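Local structure of putative lipase (Bacteroides thetaiotaomicron VPI-5482, 3BZW) at residues D34-P39 and R240-T245; P168-L173 and G221-V226; N102-I107 and Y187-G192. The protein probably acts as an esterase or lipase of the SGNH (GDSL-like) hydrolase family, perhaps cleaving lysophospholipids. One frame throughout, in Å; residues are numbered along the deposited sequence.

Interactions 1 and 2 are buried, whereas interaction 3 is only partly so, and their chemistry differs as well. In interaction 1 no hydrogen bond joins the segments directly; a bound acetate bridges them at the probable active site. Interaction 2 packs a proline and a histidine between two loops and leaves the polar joins to water. Interaction 3, at the end of helix 98-102, relies on one weak direct bond and an asparagine-led turn. Interactions 1 and 2 are neighbours: the backbone of Arg240 probably pairs with Ser172 and Leu173. Interactions 2 and 3 meet where Arg171 packs on Asn102, and both also touch the second subunit.

Interaction 1. Residues D34-P39 and R240-T245; sequences DSITDP and RLHPDT. With ACT (acetate ion), chain G.
Ser35, of the Gly-Asp-Ser sequence that follows strand 28-33, and His242, of the Asp-x-x-His sequence ahead of helix 245-258, face each other in what is probably the active site of this SGNH-type hydrolase. Ser35 OG stands 3.5 Å from His242 NE2, approaching the imidazole obliquely. The serine hydroxyl is swung anti to its own nitrogen (chi1 180°), which carries it to the histidine side. An acetate ion, probably from the crystallisation liquor, spans the gap. Its O accepts a nearly straight bond from His242 NE2 (2.9 Å, 168°) at the ring edge, while its OXT accepts from Ser35 N at 3.1 Å. Gly68 N and Asn99 ND2 also bond to the ion, so the pocket offers it donors from four residues. Behind the ring, His242 ND1 is bonded to Asp239 OD2, a link that helps set the imidazole's rotation. Leu241 CD2 lies over one face of the same ring, offset toward its rim.

Beside the polar site the contact turns apolar. Ile36 CD1 touches Pro243 CD at 3.8 Å, the two side chains crossing at about a right angle, and Ile36 CG1 reaches the edge of the imidazole at His242 CD2. The loop keeps its shape through an Asx turn, in which Ile36 N donates to the anti side of Asp34 OD1 (3.1 Å). Asp34 O adds two backbone acceptances, from Thr37 N and Asp38 N. The set of Ser35, His242 and Asp239, with Gly68 N and Asn99 ND2 beside the serine nitrogen, is consistent with the catalytic triad and oxyanion hole of the SGNH hydrolase fold.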
ATOM      1  N   ASP A  34      -4.079  39.716  -2.884  1.00  4.39           N
ATOM      2  CA  ASP A  34      -4.645  40.054  -4.185  1.00  5.43           C
ATOM      3  C   ASP A  34      -6.014  40.728  -4.106  1.00  4.86           C
ATOM      4  O   ASP A  34      -6.319  41.423  -3.139  1.00  5.46           O
ATOM      5  CB  ASP A  34      -4.729  38.797  -5.068  1.00  6.49           C
ATOM      6  CG  ASP A  34      -5.396  37.623  -4.364  1.00  6.47           C
ATOM      7  OD1 ASP A  34      -6.389  37.841  -3.639  1.00  8.18           O
ATOM      8  OD2 ASP A  34      -4.932  36.477  -4.542  1.00  8.20           O
ATOM      9  N   SER A  35      -6.842  40.521  -5.127  1.00  5.79           N
ATOM     10  CA  SER A  35      -8.162  41.150  -5.169  1.00  6.92           C
ATOM     11  C   SER A  35      -9.082  40.790  -4.009  1.00  6.97           C
ATOM     12  O   SER A  35      -9.928  41.593  -3.609  1.00  7.32           O
ATOM     13  CB  SER A  35      -8.859  40.826  -6.493  1.00  9.96           C
ATOM     14  OG  SER A  35     -10.139  41.423  -6.554  1.00 18.96           O
ATOM     15  N   ILE A  36      -8.928  39.591  -3.465  1.00  6.94           N
ATOM     16  CA  ILE A  36      -9.781  39.172  -2.360  1.00  6.73           C
ATOM     17  C   ILE A  36      -9.477  40.003  -1.110  1.00  6.09           C
ATOM     18  O   ILE A  36     -10.269  40.045  -0.167  1.00  6.51           O
ATOM     19  CB  ILE A  36      -9.624  37.650  -2.103  1.00  7.41           C
ATOM     20  CG1 ILE A  36     -10.138  36.889  -3.335  1.00  8.67           C
ATOM     21  CG2 ILE A  36     -10.402  37.230  -0.860  1.00  8.26           C
ATOM     22  CD1 ILE A  36     -10.163  35.378  -3.194  1.00 10.43           C
ATOM     23  N   THR A  37      -8.340  40.690  -1.131  1.00  4.84           N
ATOM     24  CA  THR A  37      -7.921  41.549  -0.027  1.00  5.79           C
ATOM     25  C   THR A  37      -8.039  43.033  -0.425  1.00  7.06           C
ATOM     26  O   THR A  37      -8.258  43.902   0.423  1.00  8.85           O
ATOM     27  CB  THR A  37      -6.460  41.227   0.382  1.00  6.10           C
ATOM     28  OG1 THR A  37      -6.423  39.955   1.047  1.00  5.47           O
ATOM     29  CG2 THR A  37      -5.903  42.299   1.306  1.00  5.45           C
ATOM     30  N   ASP A  38      -7.904  43.300  -1.723  1.00  6.04           N
ATOM     31  CA  ASP A  38      -7.981  44.654  -2.289  1.00  6.09           C
ATOM     32  C   ASP A  38      -9.284  45.368  -1.910  1.00  5.55           C
ATOM     33  O   ASP A  38     -10.380  44.852  -2.144  1.00  4.89           O
ATOM     34  CB  ASP A  38      -7.883  44.560  -3.816  1.00  4.95           C
ATOM     35  CG  ASP A  38      -7.682  45.909  -4.496  1.00  7.17           C
ATOM     36  OD1 ASP A  38      -8.021  46.963  -3.909  1.00  4.62           O
ATOM     37  OD2 ASP A  38      -7.192  45.903  -5.645  1.00  7.77           O
ATOM     38  N   PRO A  39      -9.184  46.570  -1.319  1.00  7.26           N
ATOM     39  CA  PRO A  39     -10.388  47.316  -0.934  1.00  8.40           C
ATOM     40  C   PRO A  39     -11.250  47.656  -2.150  1.00  8.87           C
ATOM     41  O   PRO A  39     -12.461  47.839  -2.032  1.00  8.67           O
ATOM     42  CB  PRO A  39      -9.818  48.578  -0.280  1.00  8.27           C
ATOM     43  CG  PRO A  39      -8.495  48.119   0.258  1.00 11.22           C
ATOM     44  CD  PRO A  39      -7.967  47.266  -0.863  1.00  7.11           C
ATOM     45  N   ARG A 240     -17.309  33.193  -9.715  1.00  5.30           N
ATOM     46  CA  ARG A 240     -17.355  32.218  -8.636  1.00  5.47           C
ATOM     47  C   ARG A 240     -15.952  32.115  -8.044  1.00  4.18           C
ATOM     48  O   ARG A 240     -15.570  31.081  -7.489  1.00  3.38           O
ATOM     49  CB  ARG A 240     -17.816  30.857  -9.171  1.00  3.69           C
ATOM     50  CG  ARG A 240     -19.171  30.909  -9.857  1.00  5.59           C
ATOM     51  CD  ARG A 240     -19.659  29.527 -10.260  1.00  7.88           C
ATOM     52  NE  ARG A 240     -20.844  29.619 -11.109  1.00  9.39           N
ATOM     53  CZ  ARG A 240     -21.493  28.572 -11.603  1.00 14.45           C
ATOM     54  NH1 ARG A 240     -21.076  27.341 -11.330  1.00 13.18           N
ATOM     55  NH2 ARG A 240     -22.557  28.757 -12.377  1.00 15.00           N
ATOM     56  N   LEU A 241     -15.197  33.204  -8.179  1.00  3.78           N
ATOM     57  CA  LEU A 241     -13.827  33.295  -7.671  1.00  4.04           C
ATOM     58  C   LEU A 241     -13.752  34.228  -6.463  1.00  5.49           C
ATOM     59  O   LEU A 241     -13.218  33.866  -5.416  1.00  7.14           O
ATOM     60  CB  LEU A 241     -12.885  33.811  -8.771  1.00  3.32           C
ATOM     61  CG  LEU A 241     -11.486  34.304  -8.365  1.00  2.77           C
ATOM     62  CD1 LEU A 241     -10.665  33.144  -7.798  1.00  2.99           C
ATOM     63  CD2 LEU A 241     -10.782  34.909  -9.576  1.00  2.66           C
ATOM     64  N   HIS A 242     -14.297  35.432  -6.609  1.00  4.47           N
ATOM     65  CA  HIS A 242     -14.266  36.398  -5.518  1.00  6.80           C
ATOM     66  C   HIS A 242     -15.449  36.280  -4.562  1.00  5.80           C
ATOM     67  O   HIS A 242     -16.609  36.292  -4.978  1.00  6.19           O
ATOM     68  CB  HIS A 242     -14.211  37.825  -6.069  1.00  6.83           C
ATOM     69  CG  HIS A 242     -13.091  38.059  -7.035  1.00  8.66           C
ATOM     70  ND1 HIS A 242     -13.302  38.291  -8.377  1.00 10.52           N
ATOM     71  CD2 HIS A 242     -11.751  38.117  -6.849  1.00  9.99           C
ATOM     72  CE1 HIS A 242     -12.141  38.488  -8.975  1.00 10.78           C
ATOM     73  NE2 HIS A 242     -11.184  38.388  -8.070  1.00 10.67           N
ATOM     74  N   PRO A 243     -15.163  36.153  -3.259  1.00  5.75           N
ATOM     75  CA  PRO A 243     -16.226  36.042  -2.260  1.00  6.13           C
ATOM     76  C   PRO A 243     -17.031  37.343  -2.188  1.00  6.53           C
ATOM     77  O   PRO A 243     -16.499  38.428  -2.465  1.00  6.43           O
ATOM     78  CB  PRO A 243     -15.452  35.797  -0.966  1.00  6.79           C
ATOM     79  CG  PRO A 243     -14.215  35.091  -1.432  1.00  6.42           C
ATOM     80  CD  PRO A 243     -13.846  35.882  -2.658  1.00  5.91           C
ATOM     81  N   ASP A 244     -18.310  37.240  -1.842  1.00  5.25           N
ATOM     82  CA  ASP A 244     -19.112  38.445  -1.685  1.00  5.57           C
ATOM     83  C   ASP A 244     -18.986  38.805  -0.211  1.00  5.47           C
ATOM     84  O   ASP A 244     -18.222  38.165   0.517  1.00  5.32           O
ATOM     85  CB  ASP A 244     -20.583  38.218  -2.068  1.00  4.44           C
ATOM     86  CG  ASP A 244     -21.213  37.034  -1.360  1.00  3.47           C
ATOM     87  OD1 ASP A 244     -20.678  36.563  -0.332  1.00  4.39           O
ATOM     88  OD2 ASP A 244     -22.279  36.577  -1.838  1.00  4.30           O
ATOM     89  N   THR A 245     -19.717  39.821   0.233  1.00  4.27           N
ATOM     90  CA  THR A 245     -19.644  40.234   1.626  1.00  4.65           C
ATOM     91  C   THR A 245     -19.932  39.071   2.574  1.00  6.02           C
ATOM     92  O   THR A 245     -19.233  38.899   3.580  1.00  5.33           O
ATOM     93  CB  THR A 245     -20.620  41.404   1.900  1.00  4.94           C
ATOM     94  OG1 THR A 245     -20.118  42.589   1.266  1.00  2.97           O
ATOM     95  CG2 THR A 245     -20.764  41.650   3.397  1.00  5.65           C
TER
HETATM   96  C   ACT G 301      -7.604  38.171  -7.894  1.00  9.06           C
HETATM   97  O   ACT G 301      -8.410  38.374  -8.784  1.00  9.73           O
HETATM   98  OXT ACT G 301      -6.665  38.935  -7.741  1.00  8.64           O
HETATM   99  CH3 ACT G 301      -7.775  36.990  -6.973  1.00  7.95           C

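Interaction 2. Residues P168-L173 and G221-V226; sequences PLHRSL and GMNPMV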
ATOM      1  N   PRO A 168      -4.769  29.752  -0.293  1.00  6.79           N
ATOM      2  CA  PRO A 168      -5.791  30.236  -1.227  1.00  6.74           C
ATOM      3  C   PRO A 168      -7.118  29.494  -1.050  1.00  6.58           C
ATOM      4  O   PRO A 168      -7.137  28.322  -0.664  1.00  6.64           O
ATOM      5  CB  PRO A 168      -5.164  29.967  -2.593  1.00  6.53           C
ATOM      6  CG  PRO A 168      -3.682  30.053  -2.318  1.00  9.00           C
ATOM      7  CD  PRO A 168      -3.564  29.306  -1.011  1.00  7.24           C
ATOM      8  N   LEU A 169      -8.220  30.181  -1.334  1.00  4.75           N
ATOM      9  CA  LEU A 169      -9.555  29.593  -1.206  1.00  5.18           C
ATOM     10  C   LEU A 169      -9.911  28.743  -2.419  1.00  4.36           C
ATOM     11  O   LEU A 169      -9.340  28.925  -3.492  1.00  3.26           O
ATOM     12  CB  LEU A 169     -10.608  30.698  -1.079  1.00  6.43           C
ATOM     13  CG  LEU A 169     -10.425  31.736   0.028  1.00  8.30           C
ATOM     14  CD1 LEU A 169     -11.513  32.798  -0.083  1.00 10.36           C
ATOM     15  CD2 LEU A 169     -10.471  31.047   1.382  1.00 11.27           C
ATOM     16  N   HIS A 170     -10.851  27.815  -2.241  1.00  4.40           N
ATOM     17  CA  HIS A 170     -11.309  26.997  -3.357  1.00  4.19           C
ATOM     18  C   HIS A 170     -11.891  28.012  -4.334  1.00  4.71           C
ATOM     19  O   HIS A 170     -12.345  29.081  -3.925  1.00  4.70           O
ATOM     20  CB  HIS A 170     -12.381  25.995  -2.909  1.00  2.54           C
ATOM     21  CG  HIS A 170     -11.815  24.716  -2.369  1.00  2.99           C
ATOM     22  ND1 HIS A 170     -11.267  24.615  -1.110  1.00  4.21           N
ATOM     23  CD2 HIS A 170     -11.660  23.499  -2.946  1.00  2.01           C
ATOM     24  CE1 HIS A 170     -10.797  23.392  -0.932  1.00  2.72           C
ATOM     25  NE2 HIS A 170     -11.021  22.695  -2.031  1.00  4.44           N
ATOM     26  N   ARG A 171     -11.887  27.682  -5.618  1.00  4.51           N
ATOM     27  CA  ARG A 171     -12.352  28.625  -6.625  1.00  4.61           C
ATOM     28  C   ARG A 171     -13.070  27.965  -7.785  1.00  5.09           C
ATOM     29  O   ARG A 171     -12.751  26.841  -8.159  1.00  6.21           O
ATOM     30  CB  ARG A 171     -11.147  29.388  -7.167  1.00  4.39           C
ATOM     31  CG  ARG A 171     -10.005  28.463  -7.578  1.00  6.83           C
ATOM     32  CD  ARG A 171      -8.857  29.235  -8.196  1.00  5.00           C
ATOM     33  NE  ARG A 171      -9.227  29.756  -9.504  1.00  6.20           N
ATOM     34  CZ  ARG A 171      -8.685  30.834 -10.058  1.00  5.94           C
ATOM     35  NH1 ARG A 171      -7.743  31.513  -9.415  1.00  4.36           N
ATOM     36  NH2 ARG A 171      -9.092  31.233 -11.253  1.00  6.21           N
ATOM     37  N   SER A 172     -14.026  28.681  -8.369  1.00  5.82           N
ATOM     38  CA  SER A 172     -14.757  28.155  -9.508  1.00  4.96           C
ATOM     39  C   SER A 172     -14.609  29.102 -10.699  1.00  5.64           C
ATOM     40  O   SER A 172     -13.713  29.949 -10.718  1.00  6.12           O
ATOM     41  CB  SER A 172     -16.232  27.935  -9.160  1.00  6.01           C
ATOM     42  OG  SER A 172     -16.895  27.262 -10.221  1.00  6.84           O
ATOM     43  N   LEU A 173     -15.486  28.967 -11.687  1.00  4.82           N
ATOM     44  CA  LEU A 173     -15.400  29.777 -12.898  1.00  6.60           C
ATOM     45  C   LEU A 173     -15.463  31.288 -12.703  1.00  6.69           C
ATOM     46  O   LEU A 173     -16.097  31.793 -11.780  1.00  7.19           O
ATOM     47  CB  LEU A 173     -16.490  29.341 -13.886  1.00  7.60           C
ATOM     48  CG  LEU A 173     -17.940  29.682 -13.535  1.00 10.49           C
ATOM     49  CD1 LEU A 173     -18.277  31.067 -14.062  1.00 11.59           C
ATOM     50  CD2 LEU A 173     -18.872  28.655 -14.153  1.00 12.68           C
ATOM     51  N   GLY A 221     -14.377  26.514   5.051  1.00  4.27           N
ATOM     52  CA  GLY A 221     -15.487  25.649   4.693  1.00  4.01           C
ATOM     53  C   GLY A 221     -16.243  26.167   3.481  1.00  5.20           C
ATOM     54  O   GLY A 221     -17.384  25.785   3.242  1.00  3.94           O
HETATM   55  N   MSE A 222     -15.603  27.039   2.710  1.00  4.45           N
HETATM   56  CA  MSE A 222     -16.235  27.620   1.527  1.00  5.56           C
HETATM   57  C   MSE A 222     -15.720  27.011   0.222  1.00  5.15           C
HETATM   58  O   MSE A 222     -14.563  27.209  -0.147  1.00  6.38           O
HETATM   59  CB  MSE A 222     -16.012  29.141   1.518  1.00  6.45           C
HETATM   60  CG  MSE A 222     -16.806  29.896   2.582  1.00  8.45           C
HETATM   61 SE   MSE A 222     -16.147  31.697   2.951  1.00 17.93          SE
HETATM   62  CE  MSE A 222     -15.777  32.263   1.131  1.00 10.99           C
ATOM     63  N   ASN A 223     -16.588  26.284  -0.480  1.00  4.81           N
ATOM     64  CA  ASN A 223     -16.215  25.652  -1.747  1.00  4.05           C
ATOM     65  C   ASN A 223     -17.207  26.021  -2.850  1.00  4.61           C
ATOM     66  O   ASN A 223     -18.311  25.475  -2.909  1.00  5.31           O
ATOM     67  CB  ASN A 223     -16.188  24.128  -1.581  1.00  4.72           C
ATOM     68  CG  ASN A 223     -15.585  23.415  -2.779  1.00  5.88           C
ATOM     69  OD1 ASN A 223     -15.429  23.999  -3.856  1.00  6.02           O
ATOM     70  ND2 ASN A 223     -15.251  22.142  -2.600  1.00  5.70           N
ATOM     71  N   PRO A 224     -16.821  26.943  -3.750  1.00  4.20           N
ATOM     72  CA  PRO A 224     -17.710  27.354  -4.840  1.00  5.34           C
ATOM     73  C   PRO A 224     -18.021  26.233  -5.840  1.00  6.71           C
ATOM     74  O   PRO A 224     -18.882  26.391  -6.705  1.00  4.94           O
ATOM     75  CB  PRO A 224     -16.964  28.535  -5.468  1.00  4.71           C
ATOM     76  CG  PRO A 224     -15.529  28.163  -5.267  1.00  4.99           C
ATOM     77  CD  PRO A 224     -15.518  27.626  -3.845  1.00  4.09           C
HETATM   78  N   MSE A 225     -17.323  25.105  -5.720  1.00  6.81           N
HETATM   79  CA  MSE A 225     -17.571  23.976  -6.609  1.00  6.47           C
HETATM   80  C   MSE A 225     -18.879  23.295  -6.210  1.00  6.66           C
HETATM   81  O   MSE A 225     -19.414  22.477  -6.951  1.00  6.64           O
HETATM   82  CB  MSE A 225     -16.404  22.982  -6.567  1.00  7.39           C
HETATM   83  CG  MSE A 225     -15.130  23.493  -7.224  1.00  8.27           C
HETATM   84 SE   MSE A 225     -15.349  24.033  -9.090  1.00 17.74          SE
HETATM   85  CE  MSE A 225     -15.366  22.271  -9.897  1.00 14.76           C
ATOM     86  N   VAL A 226     -19.370  23.629  -5.020  1.00  6.28           N
ATOM     87  CA  VAL A 226     -20.640  23.109  -4.529  1.00  6.69           C
ATOM     88  C   VAL A 226     -21.599  24.280  -4.725  1.00  7.32           C
ATOM     89  O   VAL A 226     -21.538  25.266  -3.993  1.00  7.95           O
ATOM     90  CB  VAL A 226     -20.569  22.738  -3.025  1.00  7.88           C
ATOM     91  CG1 VAL A 226     -21.936  22.243  -2.543  1.00  8.71           C
ATOM     92  CG2 VAL A 226     -19.510  21.671  -2.799  1.00  8.37           C
TER
HETATM   93  O   HOH W   1     -11.824  27.612   0.514  1.00  4.15           O
HETATM   94  O   HOH W   2     -19.242  26.186  -9.372  1.00  8.20           O
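His170 projects from the loop after strand 162-166 onto the segment 221-226, where an Asx turn led by Asn223 is built into a type I beta turn from Asn223 to Val226. Its CB meets Pro224 CD and Met222 O together, each 3.7 Å away. CG then comes to 4.0 Å from Asn223 OD1, and CD2 lies 3.9 Å from Asn223 ND2. Imidazole and amide thus pass each other aslant, their planes 38° apart. At the far end the ring leaves the two segments: ND1 makes a weak bond to Asn217 O, and NE2 makes weak ones to Asn207 O and Ile208 O of the second subunit.

The amide facing it does two jobs. With CG anti to the nitrogen of its own residue (chi1 -170°), Asn223 brings OD1 over the turn that follows, where Met225 N, two residues on, donates to it at 2.9 Å from above the carbonyl plane. ND2 meanwhile bonds to Trp209 O of the second subunit. Were an alanine to stand in place of Asn223, Met225 N would probably be left without its side-chain acceptor, the turn less firmly held, and the carbonyl across the subunit interface without this donor.

Pro224 wedges into the opposing backbone: its CG meets both Arg171 CA and Ser172 N, and its CB packs on Ser172 CB. Selenomethionine Met225, its chain bent twice, lays SE 3.8 Å from Ser172 OG. No direct hydrogen bond crosses the contact, and waters take that role. One accepts from His170 N and donates to Met222 O; another lies 2.7 Å from Ser172 OG and donates to Pro224 O.

Interaction 3. Residues N102-I107 and Y187-G192; sequences NSSVPI and YQNGCG
Asn189 OD1, on a side chain that lies against Ser104, is gripped by two backbone nitrogens. Cys191 N donates to it at 3.0 Å, from well above the carbonyl plane (55° out of it), and Glu193 N supplies the second bond from just beyond the segment. The first closes an Asx turn, superposed on a type I beta turn from Asn189 to Gly192. The amide folds over the turn it begins, with CG between the backbone nitrogen and carbonyl carbon (chi1 56°). Its other end is equally occupied: ND2 bonds to Tyr101 O and Tyr198 OH, and passes 3.7 Å from Ser104 CA.

Tyr101 O belongs to a Schellman motif that ends helix 98-102. Ser104, with positive phi, is its C-prime residue; Ser104 N returns to Tyr101 O and Val105 N to Asp100 O. The asparagine amide therefore plugs into a helix C-terminus, sharing a carbonyl with the helix's own capping bond, while the turn it shapes leads on to helix 195-210.

Across the same gap Ser104 OG takes a weak bond from Gly190 N: the distance is short at 2.7 Å, but the N-H...O angle is only 125°. Gly190 presents no side chain there, and its CA comes to 3.0 Å from that hydroxyl oxygen. A water donates to Asn102 O and accepts weakly from Gly190 N. Cys191 completes the contact on the side toward Pro106, with SG 3.4 Å from Ser104 O and 3.9 Å from Pro106 N.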
ATOM      1  N   ASN A 102      -3.782  30.652 -11.624  1.00  5.07           N
ATOM      2  CA  ASN A 102      -4.442  31.121 -12.834  1.00  5.24           C
ATOM      3  C   ASN A 102      -3.465  31.533 -13.936  1.00  5.88           C
ATOM      4  O   ASN A 102      -3.742  31.341 -15.121  1.00  7.09           O
ATOM      5  CB  ASN A 102      -5.366  32.298 -12.508  1.00  5.29           C
ATOM      6  CG  ASN A 102      -6.128  32.789 -13.724  1.00  5.19           C
ATOM      7  OD1 ASN A 102      -6.085  33.976 -14.068  1.00  7.63           O
ATOM      8  ND2 ASN A 102      -6.832  31.877 -14.382  1.00  3.14           N
ATOM      9  N   SER A 103      -2.320  32.080 -13.545  1.00  5.48           N
ATOM     10  CA  SER A 103      -1.330  32.529 -14.517  1.00  5.86           C
ATOM     11  C   SER A 103      -0.318  31.458 -14.921  1.00  5.77           C
ATOM     12  O   SER A 103       0.706  31.757 -15.541  1.00  6.71           O
ATOM     13  CB  SER A 103      -0.611  33.768 -13.980  1.00  6.70           C
ATOM     14  OG  SER A 103      -1.543  34.824 -13.780  1.00  7.94           O
ATOM     15  N   SER A 104      -0.616  30.213 -14.566  1.00  5.42           N
ATOM     16  CA  SER A 104       0.233  29.068 -14.894  1.00  5.27           C
ATOM     17  C   SER A 104       1.701  29.218 -14.501  1.00  5.68           C
ATOM     18  O   SER A 104       2.594  28.922 -15.300  1.00  5.68           O
ATOM     19  CB  SER A 104       0.145  28.761 -16.395  1.00  6.06           C
ATOM     20  OG  SER A 104      -1.195  28.524 -16.785  1.00  6.38           O
ATOM     21  N   VAL A 105       1.950  29.669 -13.276  1.00  4.69           N
ATOM     22  CA  VAL A 105       3.315  29.821 -12.778  1.00  6.00           C
ATOM     23  C   VAL A 105       3.825  28.432 -12.395  1.00  6.50           C
ATOM     24  O   VAL A 105       3.269  27.788 -11.507  1.00  6.44           O
ATOM     25  CB  VAL A 105       3.363  30.723 -11.508  1.00  5.75           C
ATOM     26  CG1 VAL A 105       4.788  30.789 -10.972  1.00  6.24           C
ATOM     27  CG2 VAL A 105       2.855  32.119 -11.832  1.00  4.48           C
ATOM     28  N   PRO A 106       4.891  27.952 -13.055  1.00  6.30           N
ATOM     29  CA  PRO A 106       5.422  26.624 -12.729  1.00  6.01           C
ATOM     30  C   PRO A 106       5.763  26.518 -11.244  1.00  5.98           C
ATOM     31  O   PRO A 106       6.289  27.461 -10.650  1.00  5.74           O
ATOM     32  CB  PRO A 106       6.661  26.519 -13.617  1.00  6.33           C
ATOM     33  CG  PRO A 106       6.289  27.358 -14.805  1.00  8.13           C
ATOM     34  CD  PRO A 106       5.657  28.565 -14.155  1.00  5.85           C
ATOM     35  N   ILE A 107       5.455  25.370 -10.649  1.00  5.28           N
ATOM     36  CA  ILE A 107       5.713  25.137  -9.230  1.00  6.49           C
ATOM     37  C   ILE A 107       7.206  25.213  -8.914  1.00  7.71           C
ATOM     38  O   ILE A 107       7.615  25.850  -7.938  1.00  7.34           O
ATOM     39  CB  ILE A 107       5.153  23.762  -8.792  1.00  5.53           C
ATOM     40  CG1 ILE A 107       3.623  23.784  -8.868  1.00  5.73           C
ATOM     41  CG2 ILE A 107       5.621  23.427  -7.376  1.00  3.65           C
ATOM     42  CD1 ILE A 107       2.954  24.759  -7.904  1.00  3.83           C
ATOM     43  N   TYR A 187     -10.151  21.957 -13.434  1.00  4.44           N
ATOM     44  CA  TYR A 187      -9.204  21.952 -14.551  1.00  5.01           C
ATOM     45  C   TYR A 187      -7.782  22.313 -14.133  1.00  5.04           C
ATOM     46  O   TYR A 187      -7.586  23.146 -13.248  1.00  6.21           O
ATOM     47  CB  TYR A 187      -9.617  22.976 -15.604  1.00  5.33           C
ATOM     48  CG  TYR A 187     -10.930  22.733 -16.299  1.00  6.42           C
ATOM     49  CD1 TYR A 187     -10.994  21.939 -17.439  1.00  6.18           C
ATOM     50  CD2 TYR A 187     -12.102  23.345 -15.850  1.00  5.87           C
ATOM     51  CE1 TYR A 187     -12.195  21.763 -18.128  1.00  7.55           C
ATOM     52  CE2 TYR A 187     -13.307  23.177 -16.524  1.00  6.64           C
ATOM     53  CZ  TYR A 187     -13.342  22.384 -17.666  1.00  7.55           C
ATOM     54  OH  TYR A 187     -14.523  22.218 -18.342  1.00  8.00           O
ATOM     55  N   GLN A 188      -6.793  21.701 -14.781  1.00  3.95           N
ATOM     56  CA  GLN A 188      -5.403  22.047 -14.509  1.00  3.85           C
ATOM     57  C   GLN A 188      -5.211  23.377 -15.233  1.00  4.73           C
ATOM     58  O   GLN A 188      -5.984  23.710 -16.143  1.00  4.24           O
ATOM     59  CB  GLN A 188      -4.429  21.021 -15.113  1.00  4.80           C
ATOM     60  CG  GLN A 188      -4.540  19.609 -14.553  1.00  4.61           C
ATOM     61  CD  GLN A 188      -3.414  18.694 -15.028  1.00  6.67           C
ATOM     62  OE1 GLN A 188      -2.925  18.820 -16.150  1.00  6.11           O
ATOM     63  NE2 GLN A 188      -3.009  17.759 -14.172  1.00  5.88           N
ATOM     64  N   ASN A 189      -4.200  24.142 -14.834  1.00  3.82           N
ATOM     65  CA  ASN A 189      -3.926  25.409 -15.496  1.00  4.81           C
ATOM     66  C   ASN A 189      -3.072  25.137 -16.729  1.00  6.65           C
ATOM     67  O   ASN A 189      -2.951  23.992 -17.168  1.00  5.99           O
ATOM     68  CB  ASN A 189      -3.192  26.379 -14.563  1.00  4.44           C
ATOM     69  CG  ASN A 189      -1.905  25.804 -14.011  1.00  4.64           C
ATOM     70  OD1 ASN A 189      -1.367  24.830 -14.536  1.00  5.01           O
ATOM     71  ND2 ASN A 189      -1.395  26.420 -12.954  1.00  3.22           N
ATOM     72  N   GLY A 190      -2.470  26.195 -17.265  1.00  7.32           N
ATOM     73  CA  GLY A 190      -1.644  26.080 -18.452  1.00  8.94           C
ATOM     74  C   GLY A 190      -0.341  25.316 -18.315  1.00  9.73           C
ATOM     75  O   GLY A 190       0.275  24.978 -19.329  1.00  9.72           O
ATOM     76  N   CYS A 191       0.110  25.054 -17.091  1.00  9.79           N
ATOM     77  CA  CYS A 191       1.347  24.303 -16.940  1.00  9.22           C
ATOM     78  C   CYS A 191       1.121  22.933 -16.308  1.00  8.25           C
ATOM     79  O   CYS A 191       2.020  22.358 -15.703  1.00  9.01           O
ATOM     80  CB  CYS A 191       2.416  25.114 -16.174  1.00 10.20           C
ATOM     81  SG  CYS A 191       2.029  25.687 -14.508  1.00 10.30           S
ATOM     82  N   GLY A 192      -0.098  22.422 -16.473  1.00  8.35           N
ATOM     83  CA  GLY A 192      -0.453  21.101 -15.979  1.00  7.47           C
ATOM     84  C   GLY A 192      -0.574  20.902 -14.484  1.00  7.08           C
ATOM     85  O   GLY A 192      -0.304  19.814 -13.980  1.00  5.94           O
TER
HETATM   86  O   HOH W   3      -4.567  28.596 -16.580  1.00  8.14           O